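Long-range contacts in cysteine desulfurase (Elizabethkingia anophelis NUHP1, PDB 5VPR), which probably removes sulfur from L-cysteine to give L-alanine, using pyridoxal 5'-phosphate as its cofactor: residues D119-S125 with K170-V176; L359-I364 with I401-V406; P43-A49 with T295-F299. All blocks are in the same frame, centred on the assembly; numbering follows the deposited sequence.

The chain belongs to the class-V aminotransferase family, whose members have the fold-type I architecture of pyridoxal-phosphate enzymes. Contact 1 pairs two neighbouring parallel strands, 121-125 and 171-177, in the main, seven-stranded sheet. Contact 3 ties the N-terminal helix 44-56 to helix 287-303, and contact 1 is nested in the long loop that it closes. Contact 2 comes later and packs the end of helix 352-361 on the C-terminal helix 396-413. In this C-terminal region strand 364-365 joins the N-terminal strand 29-33, so both ends of the chain meet there. The centres of contacts 1 and 2 are 43 Å apart, those of 1 and 3 are 37 Å apart, and those of 2 and 3 are 29 Å apart. None touches another.

Contact 1 (D119-S125 with K170-V176)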
loop_
_atom_site.group_PDB
_atom_site.type_symbol
_atom_site.label_atom_id
_atom_site.label_comp_id
_atom_site.label_asym_id
_atom_site.label_seq_id
_atom_site.Cartn_x
_atom_site.Cartn_y
_atom_site.Cartn_z
ATOM N N ASP A 119 12.273 -28.642 7.956
ATOM C CA ASP A 119 13.205 -27.719 8.597
ATOM C C ASP A 119 13.629 -26.598 7.659
ATOM O O ASP A 119 14.731 -26.051 7.795
ATOM C CB ASP A 119 14.434 -28.454 9.136
ATOM C CG ASP A 119 14.398 -28.623 10.650
ATOM O OD1 ASP A 119 14.025 -27.657 11.351
ATOM O OD2 ASP A 119 14.738 -29.720 11.142
ATOM N N ASP A 120 12.769 -26.245 6.707
ATOM C CA ASP A 120 12.993 -25.087 5.859
ATOM C C ASP A 120 12.796 -23.806 6.668
ATOM O O ASP A 120 12.357 -23.828 7.820
ATOM C CB ASP A 120 12.055 -25.121 4.654
ATOM C CG ASP A 120 12.315 -26.314 3.752
ATOM O OD1 ASP A 120 13.442 -26.854 3.804
ATOM O OD2 ASP A 120 11.402 -26.705 2.991
ATOM N N GLU A 121 13.132 -22.673 6.055
ATOM C CA GLU A 121 13.107 -21.393 6.750
ATOM C C GLU A 121 12.356 -20.350 5.932
ATOM O O GLU A 121 12.429 -20.339 4.697
ATOM C CB GLU A 121 14.536 -20.914 7.057
ATOM C CG GLU A 121 15.371 -21.945 7.807
ATOM C CD GLU A 121 16.709 -21.409 8.276
ATOM O OE1 GLU A 121 17.378 -22.103 9.070
ATOM O OE2 GLU A 121 17.095 -20.298 7.858
ATOM N N ILE A 122 11.611 -19.495 6.641
ATOM C CA ILE A 122 10.878 -18.366 6.079
ATOM C C ILE A 122 11.412 -17.103 6.745
ATOM O O ILE A 122 11.506 -17.041 7.976
ATOM C CB ILE A 122 9.359 -18.491 6.320
ATOM C CG1 ILE A 122 8.811 -19.802 5.754
ATOM C CG2 ILE A 122 8.620 -17.307 5.729
ATOM C CD1 ILE A 122 9.063 -19.981 4.284
ATOM N N ILE A 123 11.759 -16.101 5.942
ATOM C CA ILE A 123 12.285 -14.834 6.443
ATOM C C ILE A 123 11.269 -13.740 6.139
ATOM O O ILE A 123 10.812 -13.607 4.997
ATOM C CB ILE A 123 13.659 -14.504 5.827
ATOM C CG1 ILE A 123 14.677 -15.600 6.154
ATOM C CG2 ILE A 123 14.136 -13.168 6.332
ATOM C CD1 ILE A 123 16.094 -15.357 5.585
ATOM N N ILE A 124 10.904 -12.964 7.164
ATOM C CA ILE A 124 9.983 -11.851 7.002
ATOM C C ILE A 124 10.601 -10.608 7.626
ATOM O O ILE A 124 11.490 -10.682 8.478
ATOM C CB ILE A 124 8.597 -12.132 7.630
ATOM C CG1 ILE A 124 8.722 -12.287 9.149
ATOM C CG2 ILE A 124 7.962 -13.371 7.012
ATOM C CD1 ILE A 124 7.388 -12.441 9.854
ATOM N N SER A 125 10.124 -9.453 7.177
ATOM C CA SER A 125 10.545 -8.192 7.769
ATOM C C SER A 125 9.713 -7.889 9.014
ATOM O O SER A 125 8.634 -8.454 9.218
ATOM C CB SER A 125 10.427 -7.053 6.751
ATOM O OG SER A 125 9.138 -7.016 6.148
ATOM N N LYS A 170 18.116 -23.730 2.906
ATOM C CA LYS A 170 16.905 -23.876 3.700
ATOM C C LYS A 170 15.881 -22.780 3.428
ATOM O O LYS A 170 14.691 -22.987 3.693
ATOM C CB LYS A 170 17.266 -23.893 5.186
ATOM C CG LYS A 170 18.086 -25.103 5.609
ATOM C CD LYS A 170 17.241 -26.364 5.517
ATOM C CE LYS A 170 17.993 -27.579 6.045
ATOM N NZ LYS A 170 17.152 -28.807 5.979
ATOM N N THR A 171 16.308 -21.629 2.906
ATOM C CA THR A 171 15.414 -20.481 2.748
ATOM C C THR A 171 14.466 -20.706 1.578
ATOM O O THR A 171 14.899 -20.755 0.423
ATOM C CB THR A 171 16.200 -19.195 2.507
ATOM O OG1 THR A 171 17.342 -19.128 3.378
ATOM C CG2 THR A 171 15.279 -17.999 2.734
ATOM N N LYS A 172 13.167 -20.793 1.862
ATOM C CA LYS A 172 12.197 -21.044 0.810
ATOM C C LYS A 172 11.347 -19.838 0.453
ATOM O O LYS A 172 10.810 -19.789 -0.660
ATOM C CB LYS A 172 11.279 -22.206 1.204
ATOM C CG LYS A 172 12.022 -23.520 1.396
ATOM C CD LYS A 172 12.924 -23.811 0.195
ATOM C CE LYS A 172 13.820 -25.022 0.419
ATOM N NZ LYS A 172 13.040 -26.282 0.479
ATOM N N LEU A 173 11.208 -18.871 1.356
ATOM C CA LEU A 173 10.402 -17.698 1.075
ATOM C C LEU A 173 10.905 -16.533 1.909
ATOM O O LEU A 173 11.198 -16.683 3.098
ATOM C CB LEU A 173 8.915 -17.946 1.349
ATOM C CG LEU A 173 8.064 -16.774 0.846
ATOM C CD1 LEU A 173 6.969 -17.214 -0.084
ATOM C CD2 LEU A 173 7.491 -15.990 2.009
ATOM N N VAL A 174 11.023 -15.384 1.261
ATOM C CA VAL A 174 11.396 -14.134 1.902
ATOM C C VAL A 174 10.289 -13.145 1.591
ATOM O O VAL A 174 9.922 -12.969 0.424
ATOM C CB VAL A 174 12.755 -13.603 1.407
ATOM C CG1 VAL A 174 13.074 -12.246 2.064
ATOM C CG2 VAL A 174 13.862 -14.627 1.666
ATOM N N SER A 175 9.749 -12.520 2.625
ATOM C CA SER A 175 8.653 -11.573 2.458
ATOM C C SER A 175 9.036 -10.246 3.094
ATOM O O SER A 175 9.347 -10.193 4.288
ATOM C CB SER A 175 7.364 -12.102 3.078
ATOM O OG SER A 175 6.362 -11.105 2.973
ATOM N N VAL A 176 8.998 -9.178 2.306
ATOM C CA VAL A 176 9.403 -7.854 2.764
ATOM C C VAL A 176 8.354 -6.846 2.312
ATOM O O VAL A 176 7.871 -6.914 1.177
ATOM C CB VAL A 176 10.807 -7.466 2.216
ATOM C CG1 VAL A 176 11.258 -6.129 2.774
ATOM C CG2 VAL A 176 11.839 -8.536 2.524
HETATM O O HOH W 1 17.097 -18.509 5.912
#
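K172 comes over one face of the D120 carboxylate. Its NZ is 3.0 Å from D120 OD2 and well out of the plane. This is a salt bridge, though weak as a hydrogen bond. K172 CG packs over the same face, 3.6 Å from D120 OD2, which takes a further bond from K117 N. The lysine chain bends at chi2 (-50°) and again at chi4 (68°), which folds NZ back over D120. The peptide carbonyl of K170 is met from above its plane: E121 N sits 2.8 Å from K170 O, 47° out of that plane. The next bond, K172 N to E121 O at 3.0 Å, is nearly straight.

The strands are parallel, and the pairing continues with bonds from I123 N to L173 O and from S175 N to I123 O. Between E121 and I123 the opposite strand fits in one extra residue, a beta bulge at K172 and L173. K172 departs from the extended form there. On one face I122 CD1 rests 3.6 Å from L173 CB, and W136 of helix 134-142 covers I124, L173 and S175. On the other, I123 CD1 meets T171 CG2 at 4.0 Å, and V174 packs on helix 189-199. One water links E121 OE2 and T171 OG1, donating to E121. These oxygens also bond R148 and S168 N, respectively.

The one salt bridge between the segments lies at the start of the strands, and the middle is apolar. The lysine and the K117 amide would be expected to favour a charged D120.

Contact 2 (L359-I364 with I401-V406)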
loop_
_atom_site.group_PDB
_atom_site.type_symbol
_atom_site.label_atom_id
_atom_site.label_comp_id
_atom_site.label_asym_id
_atom_site.label_seq_id
_atom_site.Cartn_x
_atom_site.Cartn_y
_atom_site.Cartn_z
ATOM N N LEU A 359 -6.361 17.880 17.340
ATOM C CA LEU A 359 -6.263 18.051 15.890
ATOM C C LEU A 359 -7.592 17.744 15.198
ATOM O O LEU A 359 -8.006 18.464 14.278
ATOM C CB LEU A 359 -5.144 17.162 15.330
ATOM C CG LEU A 359 -3.728 17.544 15.773
ATOM C CD1 LEU A 359 -2.672 16.651 15.099
ATOM C CD2 LEU A 359 -3.467 18.999 15.455
ATOM N N ASP A 360 -8.274 16.679 15.626
ATOM C CA ASP A 360 -9.570 16.360 15.038
ATOM C C ASP A 360 -10.575 17.484 15.259
ATOM O O ASP A 360 -11.342 17.822 14.350
ATOM C CB ASP A 360 -10.112 15.047 15.597
ATOM C CG ASP A 360 -11.457 14.665 14.974
ATOM O OD1 ASP A 360 -11.534 14.536 13.731
ATOM O OD2 ASP A 360 -12.437 14.505 15.727
ATOM N N LYS A 361 -10.590 18.087 16.452
ATOM C CA LYS A 361 -11.499 19.206 16.662
ATOM C C LYS A 361 -11.162 20.384 15.750
ATOM O O LYS A 361 -12.046 21.190 15.448
ATOM C CB LYS A 361 -11.492 19.640 18.139
ATOM N N LEU A 362 -9.922 20.484 15.270
ATOM C CA LEU A 362 -9.562 21.493 14.284
ATOM C C LEU A 362 -9.817 21.033 12.852
ATOM O O LEU A 362 -9.411 21.719 11.907
ATOM C CB LEU A 362 -8.096 21.888 14.449
ATOM C CG LEU A 362 -7.771 22.456 15.823
ATOM C CD1 LEU A 362 -6.273 22.638 15.992
ATOM C CD2 LEU A 362 -8.509 23.776 16.004
ATOM N N GLY A 363 -10.467 19.888 12.669
ATOM C CA GLY A 363 -10.705 19.358 11.339
ATOM C C GLY A 363 -9.607 18.478 10.770
ATOM O O GLY A 363 -9.782 17.943 9.669
ATOM N N ILE A 364 -8.501 18.289 11.485
ATOM C CA ILE A 364 -7.327 17.602 10.949
ATOM C C ILE A 364 -7.391 16.123 11.315
ATOM O O ILE A 364 -7.450 15.773 12.497
ATOM C CB ILE A 364 -6.034 18.235 11.480
ATOM C CG1 ILE A 364 -5.976 19.720 11.123
ATOM C CG2 ILE A 364 -4.799 17.483 10.945
ATOM C CD1 ILE A 364 -5.005 20.494 12.001
ATOM N N ILE A 401 -1.864 24.376 8.253
ATOM C CA ILE A 401 -2.958 24.162 9.197
ATOM C C ILE A 401 -2.580 23.089 10.207
ATOM O O ILE A 401 -2.871 23.209 11.405
ATOM C CB ILE A 401 -4.249 23.805 8.433
ATOM C CG1 ILE A 401 -4.740 25.014 7.636
ATOM C CG2 ILE A 401 -5.332 23.304 9.383
ATOM C CD1 ILE A 401 -5.964 24.725 6.814
ATOM N N LEU A 402 -1.910 22.032 9.740
ATOM C CA LEU A 402 -1.421 20.983 10.630
ATOM C C LEU A 402 -0.408 21.536 11.622
ATOM O O LEU A 402 -0.499 21.290 12.829
ATOM C CB LEU A 402 -0.788 19.856 9.800
ATOM C CG LEU A 402 0.023 18.838 10.591
ATOM C CD1 LEU A 402 -0.911 18.026 11.464
ATOM C CD2 LEU A 402 0.820 17.927 9.676
ATOM N N THR A 403 0.577 22.282 11.122
ATOM C CA THR A 403 1.639 22.780 11.986
ATOM C C THR A 403 1.100 23.746 13.038
ATOM O O THR A 403 1.467 23.654 14.216
ATOM C CB THR A 403 2.730 23.437 11.140
ATOM O OG1 THR A 403 3.276 22.460 10.237
ATOM C CG2 THR A 403 3.837 23.959 12.027
ATOM N N GLU A 404 0.230 24.678 12.640
ATOM C CA GLU A 404 -0.372 25.567 13.632
ATOM C C GLU A 404 -1.241 24.790 14.606
ATOM O O GLU A 404 -1.308 25.137 15.793
ATOM C CB GLU A 404 -1.193 26.666 12.949
ATOM C CG GLU A 404 -0.350 27.607 12.108
ATOM C CD GLU A 404 0.806 28.217 12.900
ATOM O OE1 GLU A 404 0.534 29.015 13.828
ATOM O OE2 GLU A 404 1.981 27.887 12.603
ATOM N N GLY A 405 -1.901 23.729 14.127
ATOM C CA GLY A 405 -2.690 22.893 15.018
ATOM C C GLY A 405 -1.839 22.177 16.049
ATOM O O GLY A 405 -2.239 22.038 17.210
ATOM N N VAL A 406 -0.650 21.721 15.646
ATOM C CA VAL A 406 0.215 21.003 16.577
ATOM C C VAL A 406 0.754 21.951 17.643
ATOM O O VAL A 406 0.788 21.615 18.833
ATOM C CB VAL A 406 1.342 20.283 15.810
ATOM C CG1 VAL A 406 2.445 19.859 16.757
ATOM C CG2 VAL A 406 0.784 19.067 15.068
#
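I364 and L402 meet with their side chains at about a right angle, I364 CG2 lying 4.0 Å from L402 CD1. Against I401 the same isoleucine comes in obliquely. Its CD1 reaches the backbone, 3.5 Å from I401 O, and lies 3.9 Å from I401 CG2. CG1 of I364 stands anti to its own carbonyl carbon (chi1 -58°), and the CD1 beyond it is carried onto the first turn of 401-406. CG2, the other branch, is left to face L402.

The two leucines of 359-364 meet the helix farther along, at G405. This residue has no side chain, and its backbone is open to close approach. L362 CD1 comes down on G405 CA at 3.7 Å. L359 presses CD2 on G405 C at 3.6 Å and turns its other methyl, CD1, to V406 CG2 at 4.2 Å. All these cross-contacts are van der Waals.

The chain turn that groups L359, L362 and I364 is a Schellman motif. I364 N bonds back to L359 O at 2.8 Å, and G363 N bonds to D360 O. G363 takes the positive phi (88°) of the C-prime position, which suits glycine. Helix 352-361 ends here, and I364 begins the short strand 364-365.

Strand 29-33 lies next to this turn: V32 touches both I364 and I401, and its backbone bonds with G363. On another side of helix 396-413, T403 meets helix 305-324, while V406 touches I326 just after it.

Contact 3 (P43-A49 with T295-F299); sequences PKMVLDA and TAVDF
A Met-aromatic contact joins M45 to F299 where two helices pack side by side. M45 SD lies at the ring edge, 5.3 Å from the F299 ring centroid and 82° off the ring normal. P43 comes over one face instead. Its CG is 4.0 Å from the F299 centroid and only 18° off the normal, a CH-pi contact. The ring thus takes proline on a face and sulfur at its rim. M45 CG sits between its backbone N and carbonyl carbon, and the chain runs extended at chi2 and bends once, at chi3. This brings M45 CE against D298 CB, at 3.7 Å, and the backbone N of F299.

The helix pair is antiparallel. Helix segments 44-49 and 295-299 cross at 160°, with axes 8.8 Å apart, and P43 is the N-cap residue of its helix. T295 sits where the backbones come closest. Its CG2 meets M45 O at 3.3 Å, while OG1 touches A49 CB at 3.2 Å and bonds I291 O in its own helix. V46 adds CG2, 3.5 Å from A296 N.

D298 turns its carboxylate to K82, with which it forms a salt bridge. F299 also meets the F19 ring and, edge-to-face, that of Y235. Y235 lies two residues beyond K233, the lysine that carries the covalently bound pyridoxal phosphate.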
loop_
_atom_site.group_PDB
_atom_site.type_symbol
_atom_site.label_atom_id
_atom_site.label_comp_id
_atom_site.label_asym_id
_atom_site.label_seq_id
_atom_site.Cartn_x
_atom_site.Cartn_y
_atom_site.Cartn_z
ATOM N N PRO A 43 -11.510 9.706 -6.265
ATOM C CA PRO A 43 -11.899 10.691 -7.278
ATOM C C PRO A 43 -13.205 10.299 -7.956
ATOM O O PRO A 43 -13.630 9.143 -7.933
ATOM C CB PRO A 43 -10.727 10.654 -8.267
ATOM C CG PRO A 43 -10.294 9.202 -8.230
ATOM C CD PRO A 43 -10.539 8.726 -6.792
ATOM N N LYS A 44 -13.838 11.303 -8.576
ATOM C CA LYS A 44 -15.166 11.110 -9.157
ATOM C C LYS A 44 -15.157 10.045 -10.253
ATOM O O LYS A 44 -16.110 9.264 -10.372
ATOM C CB LYS A 44 -15.709 12.443 -9.694
ATOM N N MET A 45 -14.086 9.972 -11.048
ATOM C CA MET A 45 -14.062 8.980 -12.127
ATOM C C MET A 45 -14.158 7.553 -11.589
ATOM O O MET A 45 -14.781 6.689 -12.215
ATOM C CB MET A 45 -12.815 9.143 -12.997
ATOM C CG MET A 45 -11.472 9.001 -12.294
ATOM S SD MET A 45 -10.120 9.503 -13.405
ATOM C CE MET A 45 -10.033 8.106 -14.525
ATOM N N VAL A 46 -13.550 7.281 -10.436
ATOM C CA VAL A 46 -13.663 5.949 -9.845
ATOM C C VAL A 46 -15.093 5.689 -9.364
ATOM O O VAL A 46 -15.647 4.603 -9.572
ATOM C CB VAL A 46 -12.628 5.789 -8.715
ATOM C CG1 VAL A 46 -12.973 4.587 -7.818
ATOM C CG2 VAL A 46 -11.239 5.610 -9.310
ATOM N N LEU A 47 -15.715 6.677 -8.715
ATOM C CA LEU A 47 -17.082 6.489 -8.226
ATOM C C LEU A 47 -18.059 6.353 -9.384
ATOM O O LEU A 47 -19.026 5.588 -9.295
ATOM C CB LEU A 47 -17.498 7.662 -7.323
ATOM C CG LEU A 47 -16.569 7.905 -6.128
ATOM C CD1 LEU A 47 -17.055 9.049 -5.239
ATOM C CD2 LEU A 47 -16.395 6.614 -5.341
ATOM N N ASP A 48 -17.827 7.107 -10.466
ATOM C CA ASP A 48 -18.626 6.980 -11.686
ATOM C C ASP A 48 -18.503 5.589 -12.297
ATOM O O ASP A 48 -19.480 5.050 -12.832
ATOM C CB ASP A 48 -18.189 8.020 -12.722
ATOM C CG ASP A 48 -18.642 9.435 -12.391
ATOM O OD1 ASP A 48 -19.432 9.631 -11.440
ATOM O OD2 ASP A 48 -18.194 10.361 -13.102
ATOM N N ALA A 49 -17.300 5.006 -12.263
ATOM C CA ALA A 49 -17.112 3.653 -12.787
ATOM C C ALA A 49 -17.956 2.636 -12.029
ATOM O O ALA A 49 -18.560 1.737 -12.633
ATOM C CB ALA A 49 -15.641 3.252 -12.707
ATOM N N THR A 295 -10.061 1.794 -12.972
ATOM C CA THR A 295 -10.314 3.225 -13.095
ATOM C C THR A 295 -9.399 4.027 -12.176
ATOM O O THR A 295 -8.979 5.131 -12.528
ATOM C CB THR A 295 -11.783 3.521 -12.781
ATOM O OG1 THR A 295 -12.605 2.624 -13.534
ATOM C CG2 THR A 295 -12.143 4.960 -13.149
ATOM N N ALA A 296 -9.067 3.478 -11.008
ATOM C CA ALA A 296 -8.089 4.126 -10.140
ATOM C C ALA A 296 -6.701 4.140 -10.778
ATOM O O ALA A 296 -5.951 5.114 -10.622
ATOM C CB ALA A 296 -8.070 3.416 -8.786
ATOM N N VAL A 297 -6.349 3.082 -11.512
ATOM C CA VAL A 297 -5.127 3.101 -12.311
ATOM C C VAL A 297 -5.201 4.207 -13.358
ATOM O O VAL A 297 -4.245 4.971 -13.552
ATOM C CB VAL A 297 -4.893 1.722 -12.957
ATOM C CG1 VAL A 297 -3.827 1.812 -14.060
ATOM C CG2 VAL A 297 -4.480 0.715 -11.901
ATOM N N ASP A 298 -6.346 4.314 -14.044
ATOM C CA ASP A 298 -6.542 5.380 -15.027
ATOM C C ASP A 298 -6.327 6.755 -14.404
ATOM O O ASP A 298 -5.709 7.639 -15.014
ATOM C CB ASP A 298 -7.952 5.289 -15.624
ATOM C CG ASP A 298 -8.129 4.111 -16.580
ATOM O OD1 ASP A 298 -7.123 3.482 -16.975
ATOM O OD2 ASP A 298 -9.291 3.817 -16.935
ATOM N N PHE A 299 -6.835 6.956 -13.186
ATOM C CA PHE A 299 -6.688 8.249 -12.519
ATOM C C PHE A 299 -5.222 8.576 -12.282
ATOM O O PHE A 299 -4.758 9.690 -12.566
ATOM C CB PHE A 299 -7.442 8.251 -11.187
ATOM C CG PHE A 299 -7.073 9.404 -10.303
ATOM C CD1 PHE A 299 -7.520 10.686 -10.602
ATOM C CD2 PHE A 299 -6.257 9.220 -9.200
ATOM C CE1 PHE A 299 -7.174 11.778 -9.800
ATOM C CE2 PHE A 299 -5.903 10.303 -8.395
ATOM C CZ PHE A 299 -6.363 11.585 -8.700
#